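Envelopment polyprotein (Bovine Schmallenberg virus BH80/Germany/2011, PDB 7A56) probably merges the viral envelope with a host-cell membrane as a class II fusion protein, its Gc fusion domains here forming a postfusion trimer. Local coordinates at residues P50-Q55 with N382-C387; H131-G137 with D172-G177; R184-K188 with Y304-L308. All blocks are in the same frame, centred on the assembly; numbering follows the deposited sequence.

Contact 1: residues P50-Q55 with N382-C387; sequences PAIIPQ and NTIGSC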
loop_
_atom_site.group_PDB
_atom_site.type_symbol
_atom_site.label_atom_id
_atom_site.label_comp_id
_atom_site.label_asym_id
_atom_site.label_seq_id
_atom_site.Cartn_x
_atom_site.Cartn_y
_atom_site.Cartn_z
ATOM N N PRO A 50 -19.500 -3.495 29.280
ATOM C CA PRO A 50 -19.895 -4.886 29.003
ATOM C C PRO A 50 -18.865 -5.897 29.492
ATOM O O PRO A 50 -17.710 -5.565 29.816
ATOM C CB PRO A 50 -19.980 -4.945 27.473
ATOM C CG PRO A 50 -20.058 -3.536 27.028
ATOM C CD PRO A 50 -19.347 -2.710 28.043
ATOM N N ALA A 51 -19.297 -7.172 29.489
ATOM C CA ALA A 51 -18.445 -8.289 29.929
ATOM C C ALA A 51 -17.164 -8.334 29.110
ATOM O O ALA A 51 -17.181 -8.109 27.891
ATOM C CB ALA A 51 -19.195 -9.625 29.786
ATOM N N ILE A 52 -16.037 -8.544 29.794
ATOM C CA ILE A 52 -14.734 -8.629 29.140
ATOM C C ILE A 52 -14.079 -9.862 29.748
ATOM O O ILE A 52 -13.636 -9.836 30.912
ATOM C CB ILE A 52 -13.875 -7.360 29.331
ATOM C CG1 ILE A 52 -14.536 -6.096 28.714
ATOM C CG2 ILE A 52 -12.439 -7.520 28.742
ATOM C CD1 ILE A 52 -14.144 -4.854 29.524
ATOM N N ILE A 53 -14.059 -10.945 28.982
ATOM C CA ILE A 53 -13.537 -12.249 29.399
ATOM C C ILE A 53 -12.406 -12.601 28.428
ATOM O O ILE A 53 -12.662 -12.798 27.222
ATOM C CB ILE A 53 -14.644 -13.312 29.395
ATOM C CG1 ILE A 53 -15.809 -12.886 30.316
ATOM C CG2 ILE A 53 -14.041 -14.669 29.878
ATOM C CD1 ILE A 53 -16.999 -13.786 30.242
ATOM N N PRO A 54 -11.160 -12.618 28.883
ATOM C CA PRO A 54 -10.018 -12.609 27.946
ATOM C C PRO A 54 -9.869 -13.898 27.131
ATOM O O PRO A 54 -9.945 -15.003 27.651
ATOM C CB PRO A 54 -8.806 -12.378 28.853
ATOM C CG PRO A 54 -9.267 -12.694 30.249
ATOM C CD PRO A 54 -10.749 -12.419 30.282
ATOM N N GLN A 55 -9.631 -13.728 25.828
ATOM C CA GLN A 55 -9.433 -14.850 24.909
ATOM C C GLN A 55 -7.971 -15.177 24.671
ATOM O O GLN A 55 -7.678 -16.243 24.116
ATOM C CB GLN A 55 -10.034 -14.510 23.513
ATOM C CG GLN A 55 -11.562 -14.472 23.486
ATOM C CD GLN A 55 -12.038 -13.747 22.269
ATOM O OE1 GLN A 55 -11.830 -12.536 22.163
ATOM N NE2 GLN A 55 -12.624 -14.469 21.300
ATOM N N ASN A 382 -20.820 -13.829 24.749
ATOM C CA ASN A 382 -20.773 -13.581 26.187
ATOM C C ASN A 382 -19.694 -12.553 26.563
ATOM O O ASN A 382 -19.543 -12.239 27.759
ATOM C CB ASN A 382 -20.595 -14.918 26.956
ATOM C CG ASN A 382 -19.245 -15.618 26.684
ATOM O OD1 ASN A 382 -18.595 -15.441 25.658
ATOM N ND2 ASN A 382 -18.839 -16.432 27.631
ATOM N N THR A 383 -19.023 -11.956 25.571
ATOM C CA THR A 383 -17.895 -11.075 25.831
ATOM C C THR A 383 -17.598 -10.208 24.604
ATOM O O THR A 383 -17.731 -10.641 23.465
ATOM C CB THR A 383 -16.618 -11.860 26.236
ATOM O OG1 THR A 383 -15.579 -10.948 26.616
ATOM C CG2 THR A 383 -16.078 -12.805 25.141
ATOM N N ILE A 384 -17.144 -8.991 24.875
ATOM C CA ILE A 384 -16.352 -8.259 23.902
ATOM C C ILE A 384 -15.161 -9.116 23.545
ATOM O O ILE A 384 -14.524 -9.698 24.426
ATOM C CB ILE A 384 -15.896 -6.923 24.505
ATOM C CG1 ILE A 384 -17.119 -6.036 24.797
ATOM C CG2 ILE A 384 -14.843 -6.245 23.572
ATOM C CD1 ILE A 384 -16.789 -4.838 25.684
ATOM N N GLY A 385 -14.838 -9.211 22.258
ATOM C CA GLY A 385 -13.686 -10.021 21.896
ATOM C C GLY A 385 -13.394 -9.885 20.410
ATOM O O GLY A 385 -13.917 -8.997 19.730
ATOM N N SER A 386 -12.554 -10.771 19.924
ATOM C CA SER A 386 -12.137 -10.762 18.532
ATOM C C SER A 386 -12.155 -12.215 18.100
ATOM O O SER A 386 -11.638 -13.059 18.816
ATOM C CB SER A 386 -10.727 -10.180 18.380
ATOM O OG SER A 386 -10.342 -10.189 17.008
ATOM N N CYS A 387 -12.786 -12.521 16.969
ATOM C CA CYS A 387 -12.939 -13.892 16.514
ATOM C C CYS A 387 -12.368 -14.091 15.128
ATOM O O CYS A 387 -12.496 -13.231 14.268
ATOM C CB CYS A 387 -14.409 -14.292 16.444
ATOM S SG CYS A 387 -15.160 -14.398 18.029
#
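Gln-55 and Ser-386 meet through a two-point polar grip. OE1 of Gln-55 takes the N-H of Ser-386 at 2.9 Å, in the amide plane and on a lone pair, while NE2 returns a weak bond to the O of Ser-386 at 3.0 Å. CG of Gln-55 lies anti to its carbonyl carbon (chi1 -71°) and the chain runs on extended, long enough for the amide to reach the start of strand 385-391. Gly-385 suits the approach, since OE1 passes 3.1 Å from its CA.

A second polar group centres on Thr-383. Its OG1 sits anti to the backbone N (chi1 -174°), where it accepts the N-H of Ile-53 at 2.8 Å and gives its proton to the O of Ile-384 at 2.7 Å. Beside it, Ile-384 N donates to Ala-51 O at 3.1 Å.

The apolar part is supplied by Ile-384, whose CD1 lies 3.7 Å from CB of Pro-50 and also touches CG1 of Ile-52, the two isoleucines running side by side. Tyr-105 of strand 98-134 touches both isoleucines.

Here a loop following strand 44-46 meets a separate four-stranded sheet, probably part of domain III, packing against domain I as in other class II fusion proteins. Apart from the Ile-384 to Ala-51 backbone bond, a side-chain amide and a hydroxyl do the work of strand pairing, each meeting backbone groups of the other segment.

Contact 2: residues H131-G137 with D172-G177; sequences HEEVCTG and DGCLYG
Tyr-176 lays one face of its ring under the O of Glu-132, which stands 4.0 Å above the ring plane and offset toward the rim. CB of Glu-132 adds an off-centre CH-pi contact, 4.3 Å from the ring centroid, and at the ring edge comes CG1 of Val-134. The imidazole of His-131 is met obliquely by CD1 of Leu-175. These residues belong to an antiparallel pair of strands near the far end of the elongated chain, a position consistent with the tip of domain II in class II fusion proteins.

Four backbone bonds build the ladder, two between Glu-132 and Tyr-176 and two between Val-134 and Cys-174. Glu-132, Val-134, Cys-174 and Tyr-176 share one face; His-131, Glu-133 and Leu-175 share the other. Leu-175 CD1 presses to 3.6 Å from CB of Glu-133, and the side chain packs on Phe-282 and Tyr-284 of strand 281-285 and Val-294 of strand 293-296, which explains an aliphatic residue here, whereas the carboxylate of Glu-133 is salt-bridged to Lys-292. Gly-177, with no side chain, brings its CA within 3.9 Å of the CA of His-131.

Past Val-134 the regular pairing ends; Cys-135 is joined to Cys-167, and Cys-174, still on its strand, to Cys-139. Gly-137 and Gly-173 both adopt positive phi, easily reached without a side chain. Asp-172, its CG anti to the backbone N (chi1 -170°), directs its carboxylate back across: OD1 accepts a weak bond from Gly-137 N, and OD2 takes the hydroxyl of Thr-136 on its syn side, 2.6 Å from OG1 and 28° out of the carboxylate plane.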
loop_
_atom_site.group_PDB
_atom_site.type_symbol
_atom_site.label_atom_id
_atom_site.label_comp_id
_atom_site.label_asym_id
_atom_site.label_seq_id
_atom_site.Cartn_x
_atom_site.Cartn_y
_atom_site.Cartn_z
ATOM N N HIS A 131 -25.427 27.459 -30.299
ATOM C CA HIS A 131 -24.839 27.375 -31.640
ATOM C C HIS A 131 -25.178 28.621 -32.432
ATOM O O HIS A 131 -26.139 29.348 -32.127
ATOM C CB HIS A 131 -25.300 26.127 -32.420
ATOM C CG HIS A 131 -26.702 26.229 -32.919
ATOM N ND1 HIS A 131 -27.794 25.946 -32.125
ATOM C CD2 HIS A 131 -27.203 26.595 -34.131
ATOM C CE1 HIS A 131 -28.904 26.123 -32.821
ATOM N NE2 HIS A 131 -28.574 26.515 -34.044
ATOM N N GLU A 132 -24.361 28.875 -33.455
ATOM C CA GLU A 132 -24.605 29.943 -34.416
ATOM C C GLU A 132 -24.212 29.461 -35.810
ATOM O O GLU A 132 -23.463 28.497 -35.974
ATOM C CB GLU A 132 -23.795 31.205 -34.111
ATOM C CG GLU A 132 -23.703 31.573 -32.665
ATOM C CD GLU A 132 -24.602 32.715 -32.272
ATOM O OE1 GLU A 132 -24.400 33.244 -31.147
ATOM O OE2 GLU A 132 -25.513 33.071 -33.066
ATOM N N GLU A 133 -24.672 30.171 -36.818
ATOM C CA GLU A 133 -24.124 29.934 -38.149
ATOM C C GLU A 133 -23.852 31.265 -38.815
ATOM O O GLU A 133 -24.487 32.263 -38.489
ATOM C CB GLU A 133 -25.034 29.062 -39.046
ATOM C CG GLU A 133 -26.320 29.628 -39.476
ATOM C CD GLU A 133 -27.072 28.652 -40.396
ATOM O OE1 GLU A 133 -27.688 27.713 -39.856
ATOM O OE2 GLU A 133 -27.029 28.797 -41.641
ATOM N N VAL A 134 -22.897 31.262 -39.752
ATOM C CA VAL A 134 -22.587 32.413 -40.586
ATOM C C VAL A 134 -22.574 31.989 -42.060
ATOM O O VAL A 134 -22.124 30.891 -42.423
ATOM C CB VAL A 134 -21.257 33.093 -40.176
ATOM C CG1 VAL A 134 -21.248 33.407 -38.679
ATOM C CG2 VAL A 134 -20.077 32.237 -40.526
ATOM N N CYS A 135 -23.099 32.884 -42.896
ATOM C CA CYS A 135 -23.331 32.620 -44.314
ATOM C C CYS A 135 -22.024 32.520 -45.089
ATOM O O CYS A 135 -21.830 31.580 -45.882
ATOM C CB CYS A 135 -24.206 33.738 -44.872
ATOM S SG CYS A 135 -24.294 33.809 -46.704
ATOM N N THR A 136 -21.081 33.423 -44.797
ATOM C CA THR A 136 -19.811 33.511 -45.495
ATOM C C THR A 136 -18.641 33.602 -44.516
ATOM O O THR A 136 -18.802 33.896 -43.327
ATOM C CB THR A 136 -19.783 34.728 -46.437
ATOM O OG1 THR A 136 -18.672 34.566 -47.303
ATOM C CG2 THR A 136 -19.568 35.981 -45.624
ATOM N N GLY A 137 -17.445 33.314 -45.020
ATOM C CA GLY A 137 -16.262 33.328 -44.184
ATOM C C GLY A 137 -15.992 31.975 -43.575
ATOM O O GLY A 137 -16.785 31.034 -43.672
ATOM N N ASP A 172 -18.784 27.490 -48.264
ATOM C CA ASP A 172 -18.339 28.671 -47.531
ATOM C C ASP A 172 -19.178 28.778 -46.256
ATOM O O ASP A 172 -20.168 28.061 -46.073
ATOM C CB ASP A 172 -18.438 29.918 -48.443
ATOM C CG ASP A 172 -17.765 31.188 -47.856
ATOM O OD1 ASP A 172 -16.876 31.189 -46.938
ATOM O OD2 ASP A 172 -18.133 32.257 -48.325
ATOM N N GLY A 173 -18.790 29.680 -45.364
ATOM C CA GLY A 173 -19.537 29.811 -44.124
ATOM C C GLY A 173 -19.165 28.783 -43.090
ATOM O O GLY A 173 -18.276 27.939 -43.264
ATOM N N CYS A 174 -19.896 28.834 -41.976
ATOM C CA CYS A 174 -19.567 27.964 -40.865
ATOM C C CYS A 174 -20.805 27.736 -40.007
ATOM O O CYS A 174 -21.685 28.604 -39.917
ATOM C CB CYS A 174 -18.440 28.572 -40.036
ATOM S SG CYS A 174 -17.932 27.595 -38.495
ATOM N N LEU A 175 -20.835 26.580 -39.342
ATOM C CA LEU A 175 -21.834 26.301 -38.318
ATOM C C LEU A 175 -21.057 25.833 -37.107
ATOM O O LEU A 175 -20.258 24.889 -37.219
ATOM C CB LEU A 175 -22.846 25.238 -38.767
ATOM C CG LEU A 175 -23.928 24.737 -37.817
ATOM C CD1 LEU A 175 -24.883 25.835 -37.422
ATOM C CD2 LEU A 175 -24.694 23.598 -38.442
ATOM N N TYR A 176 -21.240 26.514 -35.977
ATOM C CA TYR A 176 -20.415 26.166 -34.807
ATOM C C TYR A 176 -21.227 26.272 -33.521
ATOM O O TYR A 176 -22.328 26.826 -33.497
ATOM C CB TYR A 176 -19.161 27.080 -34.728
ATOM C CG TYR A 176 -19.451 28.552 -34.616
ATOM C CD1 TYR A 176 -19.587 29.354 -35.761
ATOM C CD2 TYR A 176 -19.564 29.164 -33.371
ATOM C CE1 TYR A 176 -19.850 30.718 -35.648
ATOM C CE2 TYR A 176 -19.833 30.524 -33.256
ATOM C CZ TYR A 176 -19.966 31.287 -34.382
ATOM O OH TYR A 176 -20.219 32.625 -34.220
ATOM N N GLY A 177 -20.675 25.726 -32.445
ATOM C CA GLY A 177 -21.270 25.970 -31.155
ATOM C C GLY A 177 -20.438 25.362 -30.041
ATOM O O GLY A 177 -19.245 25.068 -30.210
#

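Contact 3: residues R184-K188 with Y304-L308; sequences RPEYK and YQSCL
Tyr-187 presents one ring face to Cys-307, whose CB lies 4.2 Å from the ring centroid, while SG stands obliquely at 5.3 Å from it in a sulfur-aromatic contact. Near the ring plane, at the edge, come the OH of Tyr-304, 3.4 Å from CE1 of Tyr-187, and CD2 of Leu-308. The two tyrosine side chains cross at about a right angle, and the OH of Tyr-304 also lies 3.3 Å from CB of Glu-186. Polar linkage at the far end is by water: one molecule is hydrogen-bonded to both Tyr-187 OH and Cys-307 O, each at 3.0 Å, which gives the phenol's hydroxyl a polar partner beyond the apolar packing of its ring.

Behind this first shell is a classic beta bulge, in which Glu-186 and Tyr-187 both face Thr-121 of strand 98-134. It puts two successive side chains on the same side, toward residues 304-308, whose last four form a weakly bonded helical turn. Bent at chi2 (-82°), Glu-186 carries its carboxylate back to Arg-184, whose NE forms a salt bridge with OE1, at 2.7 Å on its anti lone pair, in the guanidinium plane. The other oxygen, OE2, is salt-bridged to Lys-245. On the side of residues 304-308, a disulfide joins Cys-307 to Cys-264, and Ser-306 packs on Gly-258 of the second subunit.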
loop_
_atom_site.group_PDB
_atom_site.type_symbol
_atom_site.label_atom_id
_atom_site.label_comp_id
_atom_site.label_asym_id
_atom_site.label_seq_id
_atom_site.Cartn_x
_atom_site.Cartn_y
_atom_site.Cartn_z
ATOM N N ARG A 184 -27.322 13.483 -13.734
ATOM C CA ARG A 184 -28.089 13.265 -12.535
ATOM C C ARG A 184 -27.081 12.809 -11.471
ATOM O O ARG A 184 -26.488 11.736 -11.619
ATOM C CB ARG A 184 -29.179 12.216 -12.756
ATOM C CG ARG A 184 -29.987 11.901 -11.481
ATOM C CD ARG A 184 -30.971 10.785 -11.728
ATOM N NE ARG A 184 -30.389 9.427 -11.824
ATOM C CZ ARG A 184 -30.421 8.668 -12.925
ATOM N NH1 ARG A 184 -29.920 7.436 -12.903
ATOM N NH2 ARG A 184 -30.968 9.122 -14.053
ATOM N N PRO A 185 -26.823 13.602 -10.438
ATOM C CA PRO A 185 -25.794 13.219 -9.445
ATOM C C PRO A 185 -26.183 11.931 -8.737
ATOM O O PRO A 185 -27.325 11.790 -8.269
ATOM C CB PRO A 185 -25.775 14.405 -8.463
ATOM C CG PRO A 185 -26.505 15.503 -9.126
ATOM C CD PRO A 185 -27.449 14.905 -10.156
ATOM N N GLU A 186 -25.206 11.008 -8.606
ATOM C CA GLU A 186 -25.416 9.708 -7.952
ATOM C C GLU A 186 -24.306 9.360 -6.942
ATOM O O GLU A 186 -24.607 8.769 -5.903
ATOM C CB GLU A 186 -25.544 8.596 -9.006
ATOM C CG GLU A 186 -26.840 8.748 -9.884
ATOM C CD GLU A 186 -28.054 8.181 -9.178
ATOM O OE1 GLU A 186 -29.187 8.292 -9.712
ATOM O OE2 GLU A 186 -27.853 7.577 -8.071
ATOM N N TYR A 187 -23.053 9.751 -7.206
ATOM C CA TYR A 187 -21.950 9.463 -6.278
ATOM C C TYR A 187 -21.192 10.755 -5.987
ATOM O O TYR A 187 -21.069 11.623 -6.867
ATOM C CB TYR A 187 -20.945 8.435 -6.852
ATOM C CG TYR A 187 -21.462 7.038 -7.140
ATOM C CD1 TYR A 187 -22.237 6.772 -8.282
ATOM C CD2 TYR A 187 -21.124 5.957 -6.291
ATOM C CE1 TYR A 187 -22.673 5.486 -8.562
ATOM C CE2 TYR A 187 -21.566 4.665 -6.564
ATOM C CZ TYR A 187 -22.336 4.432 -7.707
ATOM O OH TYR A 187 -22.767 3.151 -8.003
ATOM N N LYS A 188 -20.684 10.876 -4.745
ATOM C CA LYS A 188 -19.799 11.968 -4.328
ATOM C C LYS A 188 -18.404 11.405 -4.143
ATOM O O LYS A 188 -18.232 10.403 -3.459
ATOM C CB LYS A 188 -20.246 12.631 -3.022
ATOM C CG LYS A 188 -21.728 13.029 -3.007
ATOM C CD LYS A 188 -22.051 13.930 -1.799
ATOM C CE LYS A 188 -23.308 14.792 -2.058
ATOM N NZ LYS A 188 -24.491 13.967 -2.415
ATOM N N TYR A 304 -19.859 6.742 -16.643
ATOM C CA TYR A 304 -20.575 6.511 -15.379
ATOM C C TYR A 304 -20.850 5.035 -15.120
ATOM O O TYR A 304 -20.913 4.594 -13.955
ATOM C CB TYR A 304 -21.912 7.275 -15.404
ATOM C CG TYR A 304 -22.798 6.928 -14.259
ATOM C CD1 TYR A 304 -22.427 7.291 -12.968
ATOM C CD2 TYR A 304 -23.972 6.164 -14.443
ATOM C CE1 TYR A 304 -23.225 6.955 -11.862
ATOM C CE2 TYR A 304 -24.786 5.824 -13.357
ATOM C CZ TYR A 304 -24.380 6.212 -12.044
ATOM O OH TYR A 304 -25.109 5.880 -10.896
ATOM N N GLN A 305 -21.022 4.254 -16.188
ATOM C CA GLN A 305 -21.262 2.841 -15.995
ATOM C C GLN A 305 -20.129 2.180 -15.210
ATOM O O GLN A 305 -20.367 1.156 -14.562
ATOM C CB GLN A 305 -21.435 2.156 -17.335
ATOM C CG GLN A 305 -20.185 2.213 -18.178
ATOM C CD GLN A 305 -20.165 3.354 -19.208
ATOM O OE1 GLN A 305 -20.867 4.379 -19.087
ATOM N NE2 GLN A 305 -19.356 3.166 -20.233
ATOM N N SER A 306 -18.919 2.759 -15.239
ATOM C CA SER A 306 -17.815 2.292 -14.392
ATOM C C SER A 306 -18.106 2.500 -12.914
ATOM O O SER A 306 -17.745 1.663 -12.061
ATOM C CB SER A 306 -16.538 3.037 -14.768
ATOM O OG SER A 306 -16.223 2.774 -16.124
ATOM N N CYS A 307 -18.700 3.639 -12.569
ATOM C CA CYS A 307 -19.108 3.838 -11.180
ATOM C C CYS A 307 -20.015 2.717 -10.726
ATOM O O CYS A 307 -19.900 2.223 -9.601
ATOM C CB CYS A 307 -19.833 5.178 -11.032
ATOM S SG CYS A 307 -18.844 6.560 -11.668
ATOM N N LEU A 308 -20.922 2.282 -11.588
ATOM C CA LEU A 308 -21.794 1.193 -11.120
ATOM C C LEU A 308 -21.048 -0.096 -10.777
ATOM O O LEU A 308 -21.582 -0.916 -10.020
ATOM C CB LEU A 308 -22.878 0.885 -12.145
ATOM C CG LEU A 308 -23.800 2.076 -12.336
ATOM C CD1 LEU A 308 -24.775 1.755 -13.432
ATOM C CD2 LEU A 308 -24.508 2.422 -11.035
HETATM O O HOH W 1 -21.090 0.791 -7.237
#

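Contacts 2 and 3 lie on the same side of the chain's centre, about 36 Å apart between centres, and both involve strands that pair with the long strand 98-134. Contact 1 lies on the opposite side, its centre about 77 Å from that of contact 2. All are partly buried: contact 1 has five buried touching residues and one exposed, contact 2 four and three, contact 3 two and one. Contact 2 relies on a regular ladder; contact 3 has no clear direct hydrogen bond between its segments and depends on aromatic packing and a shared water; contact 1 is held mostly by side-chain-to-backbone bonds, with one between backbones. Each holds at least one disulfide cysteine, whose partner lies outside it. A second subunit comes near contacts 1 and 3.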